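Local coordinates for NikO protein (Streptomyces tendae, PDB 4FQD) that transfers an enolpyruvyl group in a step essential to nikkomycin biosynthesis and, like its MurA relatives, probably draws that group from phosphoenolpyruvate, at residues S31-K34 against H35-V38; E67-A71 against A72-A76; R104-G107 against S108-L111; D223-T226 against V227-L231. The protein carries 4 engineered substitutions. One frame throughout, in Å; residues are numbered along the deposited sequence.

Contact 1. Residues S31-K34 against H35-V38; sequences SGFK and HSLV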
loop_
_atom_site.group_PDB
_atom_site.type_symbol
_atom_site.label_atom_id
_atom_site.label_comp_id
_atom_site.label_asym_id
_atom_site.label_seq_id
_atom_site.Cartn_x
_atom_site.Cartn_y
_atom_site.Cartn_z
ATOM N N SER A 31 26.920 -5.804 -12.351
ATOM C CA SER A 31 27.185 -7.231 -12.463
ATOM C C SER A 31 25.867 -7.968 -12.666
ATOM O O SER A 31 24.793 -7.387 -12.502
ATOM C CB SER A 31 27.901 -7.749 -11.216
ATOM O OG SER A 31 29.188 -7.168 -11.090
ATOM N N GLY A 32 25.953 -9.245 -13.025
ATOM C CA GLY A 32 24.769 -10.044 -13.284
ATOM C C GLY A 32 23.907 -10.254 -12.057
ATOM O O GLY A 32 24.378 -10.126 -10.925
ATOM N N PHE A 33 22.639 -10.577 -12.287
ATOM C CA PHE A 33 21.683 -10.792 -11.208
ATOM C C PHE A 33 22.087 -11.987 -10.352
ATOM O O PHE A 33 22.208 -13.109 -10.843
ATOM C CB PHE A 33 20.277 -11.004 -11.775
ATOM C CG PHE A 33 19.174 -10.787 -10.775
ATOM C CD1 PHE A 33 19.422 -10.154 -9.567
ATOM C CD2 PHE A 33 17.884 -11.220 -11.045
ATOM C CE1 PHE A 33 18.404 -9.955 -8.649
ATOM C CE2 PHE A 33 16.864 -11.025 -10.133
ATOM C CZ PHE A 33 17.122 -10.392 -8.934
ATOM N N LYS A 34 22.301 -11.722 -9.068
ATOM C CA LYS A 34 22.656 -12.747 -8.094
ATOM C C LYS A 34 21.629 -13.873 -8.040
ATOM O O LYS A 34 21.985 -15.051 -7.988
ATOM C CB LYS A 34 22.787 -12.111 -6.711
ATOM C CG LYS A 34 22.721 -13.096 -5.561
ATOM C CD LYS A 34 22.670 -12.372 -4.229
ATOM C CE LYS A 34 22.498 -13.350 -3.080
ATOM N NZ LYS A 34 22.420 -12.654 -1.767
ATOM N N HIS A 35 20.354 -13.504 -8.056
ATOM C CA HIS A 35 19.277 -14.478 -7.924
ATOM C C HIS A 35 19.079 -15.304 -9.196
ATOM O O HIS A 35 18.704 -16.474 -9.129
ATOM C CB HIS A 35 17.981 -13.783 -7.503
ATOM C CG HIS A 35 18.068 -13.111 -6.167
ATOM N ND1 HIS A 35 17.675 -11.805 -5.961
ATOM C CD2 HIS A 35 18.508 -13.564 -4.969
ATOM C CE1 HIS A 35 17.869 -11.483 -4.696
ATOM N NE2 HIS A 35 18.373 -12.533 -4.070
ATOM N N SER A 36 19.337 -14.695 -10.350
ATOM C CA SER A 36 19.276 -15.414 -11.620
ATOM C C SER A 36 20.438 -16.392 -11.729
ATOM O O SER A 36 20.308 -17.465 -12.317
ATOM C CB SER A 36 19.305 -14.444 -12.800
ATOM O OG SER A 36 18.090 -13.726 -12.899
ATOM N N LEU A 37 21.576 -16.002 -11.164
ATOM C CA LEU A 37 22.747 -16.864 -11.120
ATOM C C LEU A 37 22.442 -18.146 -10.356
ATOM O O LEU A 37 22.802 -19.238 -10.791
ATOM C CB LEU A 37 23.916 -16.132 -10.463
ATOM C CG LEU A 37 25.115 -16.991 -10.062
ATOM C CD1 LEU A 37 25.742 -17.655 -11.275
ATOM C CD2 LEU A 37 26.135 -16.149 -9.327
ATOM N N VAL A 38 21.773 -17.999 -9.219
ATOM C CA VAL A 38 21.394 -19.139 -8.392
ATOM C C VAL A 38 20.485 -20.103 -9.147
ATOM O O VAL A 38 20.734 -21.308 -9.178
ATOM C CB VAL A 38 20.685 -18.682 -7.100
ATOM C CG1 VAL A 38 20.025 -19.862 -6.402
ATOM C CG2 VAL A 38 21.670 -17.980 -6.174
#
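Phe33 O accepts the amide of Leu37, with N 3.0 Å from O, and this bond opens the first turn of helix 34-44, on which Phe33 holds the N-cap position. The next rung joins Val38 N to Lys34 O at 3.2 Å, so the i to i+4 pattern runs on from the cap. The cap residue brings no polar side chain; Asp264, from a distant loop, takes the Lys34 amide instead. Phe33 turns its CG opposite its own amide nitrogen (chi1 -161°), and this sets the ring alongside His35 and Ser36. His35 CB sits over one face of that ring, 4.0 Å from its centroid and 18° off the normal, a CH-pi contact displaced toward the rim. The imidazole continues outward with its plane at 80° to the phenyl and meets it at its own edge: ND1 of His35 lies 3.3 Å from CZ of Phe33. Together these contacts probably restrict rotation of the phenyl. Lys34 runs out from the helix as a fully extended chain; its NZ donates to the carbonyl of Arg436, and its side chain comes within about 5 Å of a bound sulfate, probably from the crystallisation liquor, which may mark a pocket for anions in this inverse-barrel enzyme. Ser36, whose hydroxyl bonds weakly to Asp223, sets OG 3.1 Å from CD2 of Phe33.

Contact 2. Residues E67-A71 against A72-A76; sequences EIFRA and AGAHA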
loop_
_atom_site.group_PDB
_atom_site.type_symbol
_atom_site.label_atom_id
_atom_site.label_comp_id
_atom_site.label_asym_id
_atom_site.label_seq_id
_atom_site.Cartn_x
_atom_site.Cartn_y
_atom_site.Cartn_z
ATOM N N GLU A 67 32.546 -24.156 -5.712
ATOM C CA GLU A 67 33.194 -25.123 -4.838
ATOM C C GLU A 67 32.297 -26.333 -4.601
ATOM O O GLU A 67 32.775 -27.464 -4.540
ATOM C CB GLU A 67 33.582 -24.475 -3.505
ATOM C CG GLU A 67 34.677 -23.424 -3.621
ATOM C CD GLU A 67 34.937 -22.705 -2.311
ATOM O OE1 GLU A 67 34.296 -23.058 -1.300
ATOM O OE2 GLU A 67 35.783 -21.785 -2.293
ATOM N N ILE A 68 30.997 -26.087 -4.469
ATOM C CA ILE A 68 30.027 -27.160 -4.270
ATOM C C ILE A 68 30.032 -28.130 -5.451
ATOM O O ILE A 68 30.005 -29.349 -5.267
ATOM C CB ILE A 68 28.602 -26.603 -4.054
ATOM C CG1 ILE A 68 28.505 -25.898 -2.699
ATOM C CG2 ILE A 68 27.567 -27.715 -4.139
ATOM C CD1 ILE A 68 27.148 -25.278 -2.428
ATOM N N PHE A 69 30.081 -27.581 -6.661
ATOM C CA PHE A 69 30.124 -28.391 -7.874
ATOM C C PHE A 69 31.350 -29.300 -7.911
ATOM O O PHE A 69 31.231 -30.508 -8.116
ATOM C CB PHE A 69 30.098 -27.495 -9.115
ATOM C CG PHE A 69 28.724 -27.283 -9.683
ATOM C CD1 PHE A 69 27.732 -26.677 -8.930
ATOM C CD2 PHE A 69 28.429 -27.680 -10.977
ATOM C CE1 PHE A 69 26.467 -26.482 -9.453
ATOM C CE2 PHE A 69 27.166 -27.486 -11.506
ATOM C CZ PHE A 69 26.183 -26.885 -10.743
ATOM N N ARG A 70 32.525 -28.715 -7.702
ATOM C CA ARG A 70 33.773 -29.472 -7.737
ATOM C C ARG A 70 33.862 -30.488 -6.601
ATOM O O ARG A 70 34.466 -31.549 -6.755
ATOM C CB ARG A 70 34.977 -28.528 -7.698
ATOM C CG ARG A 70 35.121 -27.652 -8.932
ATOM C CD ARG A 70 36.397 -26.828 -8.877
ATOM N NE ARG A 70 36.419 -25.927 -7.727
ATOM C CZ ARG A 70 36.002 -24.666 -7.759
ATOM N NH1 ARG A 70 35.531 -24.150 -8.887
ATOM N NH2 ARG A 70 36.058 -23.920 -6.664
ATOM N N ALA A 71 33.256 -30.160 -5.464
ATOM C CA ALA A 71 33.269 -31.050 -4.308
ATOM C C ALA A 71 32.414 -32.290 -4.555
ATOM O O ALA A 71 32.613 -33.328 -3.924
ATOM C CB ALA A 71 32.793 -30.315 -3.063
ATOM N N ALA A 72 31.461 -32.174 -5.476
ATOM C CA ALA A 72 30.575 -33.284 -5.803
ATOM C C ALA A 72 31.061 -34.034 -7.038
ATOM O O ALA A 72 30.348 -34.872 -7.590
ATOM C CB ALA A 72 29.152 -32.786 -6.008
ATOM N N GLY A 73 32.279 -33.724 -7.470
ATOM C CA GLY A 73 32.872 -34.386 -8.618
ATOM C C GLY A 73 32.497 -33.745 -9.940
ATOM O O GLY A 73 32.936 -34.192 -11.001
ATOM N N ALA A 74 31.683 -32.696 -9.879
ATOM C CA ALA A 74 31.249 -31.995 -11.082
ATOM C C ALA A 74 32.263 -30.937 -11.505
ATOM O O ALA A 74 33.344 -30.832 -10.924
ATOM C CB ALA A 74 29.877 -31.370 -10.871
ATOM N N HIS A 75 31.908 -30.153 -12.517
ATOM C CA HIS A 75 32.805 -29.140 -13.058
ATOM C C HIS A 75 32.301 -27.724 -12.792
ATOM O O HIS A 75 31.103 -27.456 -12.889
ATOM C CB HIS A 75 32.997 -29.353 -14.561
ATOM C CG HIS A 75 33.787 -28.270 -15.229
ATOM N ND1 HIS A 75 33.210 -27.117 -15.712
ATOM C CD2 HIS A 75 35.110 -28.168 -15.495
ATOM C CE1 HIS A 75 34.143 -26.349 -16.244
ATOM N NE2 HIS A 75 35.306 -26.964 -16.128
ATOM N N ALA A 76 33.226 -26.826 -12.462
ATOM C CA ALA A 76 32.907 -25.417 -12.250
ATOM C C ALA A 76 34.165 -24.558 -12.320
ATOM O O ALA A 76 35.133 -24.800 -11.600
ATOM C CB ALA A 76 32.212 -25.220 -10.913
#
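Phe69 lays its CB against Ala76, the two CB atoms 3.6 Å apart, so that the last turn of helix 60-71 rests directly on the start of strand 75-79. Farther along the same side chain, CD2 lies 4.0 Å from CB of Ala74 and 3.3 Å from the carbonyl O of His75, while the ring meets Trp92 edge-to-face and also touches Val87 of the adjacent strand. The small alanines probably allow the backbone to fold back close to the helix. On the more exposed flank Arg70 makes a polar link to the same residue, Ala76: a bend at chi3 (-61°) swings the guanidinium round to the strand, and NH1 donates to Ala76 O at 2.8 Å. The oxygen lies in the guanidinium plane; the bond is short, although the donor stands 50° out of the carbonyl plane of Ala76 and is not on a lone pair. Between these two links the chain reverses. Phe69 O receives both Ala74 N, at 2.8 Å, and Ala72 N, at 3.1 Å, and they approach from opposite faces of its carbonyl plane. Gly73 N bonds to Arg70 O at 3.2 Å, and Gly73 has positive phi (86°), where a CB would jam against the preceding carbonyl oxygen. The pair of bonds from Ala74 to Phe69 and from Gly73 to Arg70, with glycine at C-prime, defines a Schellman motif ending a helix before a strand.

Contact 3. Residues R104-G107 against S108-L111; sequences RIHG and SLYL. With SO4 (sulfate ion), chain C.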
loop_
_atom_site.group_PDB
_atom_site.type_symbol
_atom_site.label_atom_id
_atom_site.label_comp_id
_atom_site.label_asym_id
_atom_site.label_seq_id
_atom_site.Cartn_x
_atom_site.Cartn_y
_atom_site.Cartn_z
ATOM N N ARG A 104 26.942 -21.994 3.691
ATOM C CA ARG A 104 27.552 -20.685 3.480
ATOM C C ARG A 104 26.639 -19.756 2.685
ATOM O O ARG A 104 26.671 -18.538 2.866
ATOM C CB ARG A 104 28.900 -20.823 2.768
ATOM C CG ARG A 104 30.007 -21.398 3.634
ATOM C CD ARG A 104 31.264 -21.673 2.824
ATOM N NE ARG A 104 31.909 -20.443 2.376
ATOM C CZ ARG A 104 32.895 -19.837 3.031
ATOM N NH1 ARG A 104 33.353 -20.350 4.164
ATOM N NH2 ARG A 104 33.426 -18.721 2.553
ATOM N N ILE A 105 25.827 -20.334 1.805
ATOM C CA ILE A 105 24.928 -19.548 0.968
ATOM C C ILE A 105 23.488 -20.050 1.030
ATOM O O ILE A 105 23.223 -21.174 1.457
ATOM C CB ILE A 105 25.384 -19.535 -0.503
ATOM C CG1 ILE A 105 25.490 -20.963 -1.040
ATOM C CG2 ILE A 105 26.713 -18.808 -0.645
ATOM C CD1 ILE A 105 25.839 -21.036 -2.507
ATOM N N HIS A 106 22.564 -19.200 0.597
ATOM C CA HIS A 106 21.148 -19.539 0.572
ATOM C C HIS A 106 20.786 -20.261 -0.721
ATOM O O HIS A 106 19.839 -21.045 -0.766
ATOM C CB HIS A 106 20.305 -18.269 0.722
ATOM C CG HIS A 106 18.832 -18.499 0.594
ATOM N ND1 HIS A 106 18.140 -18.259 -0.573
ATOM C CD2 HIS A 106 17.918 -18.942 1.489
ATOM C CE1 HIS A 106 16.863 -18.548 -0.394
ATOM N NE2 HIS A 106 16.702 -18.964 0.850
ATOM N N GLY A 107 21.557 -19.998 -1.772
ATOM C CA GLY A 107 21.282 -20.553 -3.085
ATOM C C GLY A 107 21.465 -22.056 -3.192
ATOM O O GLY A 107 21.019 -22.674 -4.159
ATOM N N SER A 108 22.120 -22.647 -2.199
ATOM C CA SER A 108 22.361 -24.086 -2.192
ATOM C C SER A 108 21.066 -24.864 -1.979
ATOM O O SER A 108 20.988 -26.054 -2.286
ATOM C CB SER A 108 23.379 -24.451 -1.111
ATOM O OG SER A 108 22.899 -24.110 0.178
ATOM N N LEU A 109 20.052 -24.184 -1.453
ATOM C CA LEU A 109 18.754 -24.798 -1.191
ATOM C C LEU A 109 18.081 -25.289 -2.467
ATOM O O LEU A 109 17.318 -26.254 -2.444
ATOM C CB LEU A 109 17.834 -23.811 -0.468
ATOM C CG LEU A 109 18.145 -23.530 1.001
ATOM C CD1 LEU A 109 17.248 -22.427 1.536
ATOM C CD2 LEU A 109 17.977 -24.794 1.821
ATOM N N TYR A 110 18.366 -24.623 -3.580
ATOM C CA TYR A 110 17.736 -24.965 -4.849
ATOM C C TYR A 110 18.532 -26.016 -5.620
ATOM O O TYR A 110 18.284 -26.257 -6.801
ATOM C CB TYR A 110 17.515 -23.708 -5.693
ATOM C CG TYR A 110 16.682 -22.665 -4.981
ATOM C CD1 TYR A 110 15.322 -22.858 -4.777
ATOM C CD2 TYR A 110 17.255 -21.493 -4.506
ATOM C CE1 TYR A 110 14.556 -21.916 -4.123
ATOM C CE2 TYR A 110 16.495 -20.541 -3.850
ATOM C CZ TYR A 110 15.146 -20.759 -3.661
ATOM O OH TYR A 110 14.383 -19.818 -3.010
ATOM N N LEU A 111 19.487 -26.638 -4.937
ATOM C CA LEU A 111 20.231 -27.758 -5.498
ATOM C C LEU A 111 19.545 -29.060 -5.110
ATOM O O LEU A 111 19.828 -30.115 -5.677
ATOM C CB LEU A 111 21.672 -27.756 -4.989
ATOM C CG LEU A 111 22.553 -26.590 -5.441
ATOM C CD1 LEU A 111 23.908 -26.642 -4.751
ATOM C CD2 LEU A 111 22.719 -26.608 -6.950
HETATM S S SO4 C . 14.096 -16.495 -2.656
HETATM O O1 SO4 C . 13.498 -17.312 -3.709
HETATM O O2 SO4 C . 15.528 -16.773 -2.578
HETATM O O3 SO4 C . 13.889 -15.084 -2.967
HETATM O O4 SO4 C . 13.465 -16.809 -1.377
#
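His106 and Leu109 meet within a short 3-10 turn, a buried link between helices 99-102 and 112-118 that carries two side chains to a bound sulfate. Among the backbone bonds, Leu109 N reaches His106 O at 3.2 Å, with the donor above the carbonyl plane, 46° out of it, in a bond from i+3 to i. The next one, Tyr110 N to Gly107 O, is weak. The hydroxyl of Ser108 lies between its backbone N and carbonyl carbon (chi1 62°), which points OG back along the chain; Ile105 O is 3.2 Å from OG, but the carbonyl of Val102 is a second acceptor for the same proton.

Apolar and aromatic contacts come next. Leu109 CD1 approaches the imidazole of His106 obliquely, 3.5 Å from CD2. The His106 and Tyr110 rings stand at 79° to each other with centroids 5.9 Å apart, and Tyr110 also rests on Val38 and Ala42 of helix 34-44.

The anion gathers the polar ends. Tyr110 OH is 2.7 Å from sulfate O1 in a weak bond whose proton has another possible acceptor, and Ser193 and Lys197 hold the ion as well. A phenylalanine in place of Tyr110 would probably keep the ring's packing but leave O1 without its hydroxyl partner. The sulfate, probably from the crystallisation liquor, may mark an anion pocket of this enolpyruvyl transferase fold. His106 presents a ring edge to it, CE1 lying 3.1 Å from sulfate O2.

Contact 4. Residues D223-T226 against V227-L231; sequences DMVT and VLRDL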
loop_
_atom_site.group_PDB
_atom_site.type_symbol
_atom_site.label_atom_id
_atom_site.label_comp_id
_atom_site.label_asym_id
_atom_site.label_seq_id
_atom_site.Cartn_x
_atom_site.Cartn_y
_atom_site.Cartn_z
ATOM N N ASP A 223 14.099 -16.285 -16.104
ATOM C CA ASP A 223 15.352 -16.679 -16.739
ATOM C C ASP A 223 15.664 -18.163 -16.555
ATOM O O ASP A 223 16.283 -18.779 -17.421
ATOM C CB ASP A 223 16.515 -15.820 -16.236
ATOM C CG ASP A 223 16.436 -14.389 -16.733
ATOM O OD1 ASP A 223 15.714 -14.142 -17.723
ATOM O OD2 ASP A 223 17.100 -13.513 -16.138
ATOM N N MET A 224 15.236 -18.735 -15.433
ATOM C CA MET A 224 15.449 -20.158 -15.192
ATOM C C MET A 224 14.621 -20.991 -16.166
ATOM O O MET A 224 15.043 -22.068 -16.593
ATOM C CB MET A 224 15.114 -20.538 -13.748
ATOM C CG MET A 224 15.490 -21.973 -13.400
ATOM S SD MET A 224 15.110 -22.455 -11.704
ATOM C CE MET A 224 13.323 -22.440 -11.734
ATOM N N VAL A 225 13.441 -20.485 -16.511
ATOM C CA VAL A 225 12.585 -21.125 -17.502
ATOM C C VAL A 225 13.304 -21.215 -18.842
ATOM O O VAL A 225 13.288 -22.254 -19.500
ATOM C CB VAL A 225 11.258 -20.357 -17.683
ATOM C CG1 VAL A 225 10.504 -20.859 -18.908
ATOM C CG2 VAL A 225 10.402 -20.477 -16.432
ATOM N N THR A 226 13.946 -20.118 -19.233
ATOM C CA THR A 226 14.701 -20.071 -20.479
ATOM C C THR A 226 15.868 -21.056 -20.452
ATOM O O THR A 226 16.145 -21.731 -21.443
ATOM C CB THR A 226 15.233 -18.651 -20.761
ATOM O OG1 THR A 226 14.134 -17.733 -20.823
ATOM C CG2 THR A 226 15.996 -18.611 -22.078
ATOM N N VAL A 227 16.540 -21.142 -19.308
ATOM C CA VAL A 227 17.667 -22.056 -19.149
ATOM C C VAL A 227 17.217 -23.510 -19.254
ATOM O O VAL A 227 17.831 -24.307 -19.965
ATOM C CB VAL A 227 18.391 -21.833 -17.806
ATOM C CG1 VAL A 227 19.432 -22.921 -17.574
ATOM C CG2 VAL A 227 19.035 -20.457 -17.774
ATOM N N LEU A 228 16.141 -23.848 -18.550
ATOM C CA LEU A 228 15.584 -25.196 -18.598
ATOM C C LEU A 228 15.134 -25.567 -20.008
ATOM O O LEU A 228 15.341 -26.695 -20.454
ATOM C CB LEU A 228 14.418 -25.339 -17.617
ATOM C CG LEU A 228 14.800 -25.518 -16.147
ATOM C CD1 LEU A 228 13.557 -25.596 -15.274
ATOM C CD2 LEU A 228 15.665 -26.758 -15.968
ATOM N N ARG A 229 14.521 -24.612 -20.699
ATOM C CA ARG A 229 14.099 -24.812 -22.081
ATOM C C ARG A 229 15.288 -25.127 -22.981
ATOM O O ARG A 229 15.230 -26.040 -23.804
ATOM C CB ARG A 229 13.366 -23.576 -22.607
ATOM C CG ARG A 229 11.912 -23.471 -22.171
ATOM C CD ARG A 229 11.300 -22.149 -22.612
ATOM N NE ARG A 229 9.867 -22.084 -22.336
ATOM C CZ ARG A 229 9.130 -20.986 -22.469
ATOM N NH1 ARG A 229 9.691 -19.852 -22.867
ATOM N NH2 ARG A 229 7.833 -21.017 -22.197
ATOM N N ASP A 230 16.366 -24.366 -22.818
ATOM C CA ASP A 230 17.565 -24.550 -23.626
ATOM C C ASP A 230 18.286 -25.850 -23.279
ATOM O O ASP A 230 18.995 -26.413 -24.112
ATOM C CB ASP A 230 18.513 -23.359 -23.466
ATOM C CG ASP A 230 17.902 -22.057 -23.948
ATOM O OD1 ASP A 230 16.870 -22.107 -24.652
ATOM O OD2 ASP A 230 18.455 -20.983 -23.629
ATOM N N LEU A 231 18.103 -26.322 -22.048
ATOM C CA LEU A 231 18.686 -27.590 -21.619
ATOM C C LEU A 231 18.011 -28.767 -22.316
ATOM O O LEU A 231 18.645 -29.788 -22.587
ATOM C CB LEU A 231 18.587 -27.751 -20.099
ATOM C CG LEU A 231 19.581 -26.962 -19.245
ATOM C CD1 LEU A 231 19.255 -27.108 -17.768
ATOM C CD2 LEU A 231 21.004 -27.418 -19.526
#
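Val225 and Arg229 lie side by side, one turn apart on helix 219-231, and point the same way. Arg229 places CG opposite its carbonyl carbon (chi1 -80°) and then runs extended as far as NE, so the chain first passes over the backbone, with CG 3.2 Å from Val225 O. CG1 of Val225 lies over one face of the guanidinium, toward its rim, 3.7 Å from NE of Arg229. That placement leaves the nitrogens to other partners, NH2 donating to Ile235 O while the guanidinium makes a cation-pi contact with Phe237. With an alanine in place of Arg229, Val225 CG1 would probably lose the guanidinium lying over it, and the Ile235 carbonyl and the Phe237 ring their partner.

Thr226 and Asp230 form a second aligned pair. Asp230 CG stands opposite its carbonyl carbon, which brings the carboxylate back toward the preceding turn, where OD2 is 3.8 Å from CG2 of Thr226. The threonine meets it with a methyl. Val227 closes down on the backbone, its CG2 3.2 Å from Asp223 O.

Four successive i to i+4 bonds hold the backbone on which these side chains are set; Leu228 N to Met224 O, 2.9 Å long with an N-H...O angle of 168°, is the straightest. Asp223 is salt-bridged to Arg292. Met224 packs on helix 192-204, and Val227 and Leu228 on helix 34-44, while Val225 faces strand 235-239: a partly buried alpha-helix packed between other helices and a sheet strand, as in the beta/alpha inverse barrel of the EPSP synthase family.

In the fold
Followed from the N terminus, the four contacts come strictly in series: none nests in or crosses another, and each closes only a local turn. Contact 1 starts helix 34-44 after strand 27-29, contact 2 turns helix 60-71 into strand 75-79, contact 3 bridges helices 99-102 and 112-118, and contact 4 lies within helix 219-231. Contacts 1 and 3 are the middle links. Val38 CG1 packs 3.6 Å from Gly107 CA of contact 3, and a weak hydrogen bond joins Ser36 to Asp223 of contact 4. Contact 3 in turn meets contact 2, where Ile68 touches Leu111 and Ser108. Contacts 2 and 4, with centres about 21 Å apart, do not touch, so the chain of contacts runs 2-3-1-4.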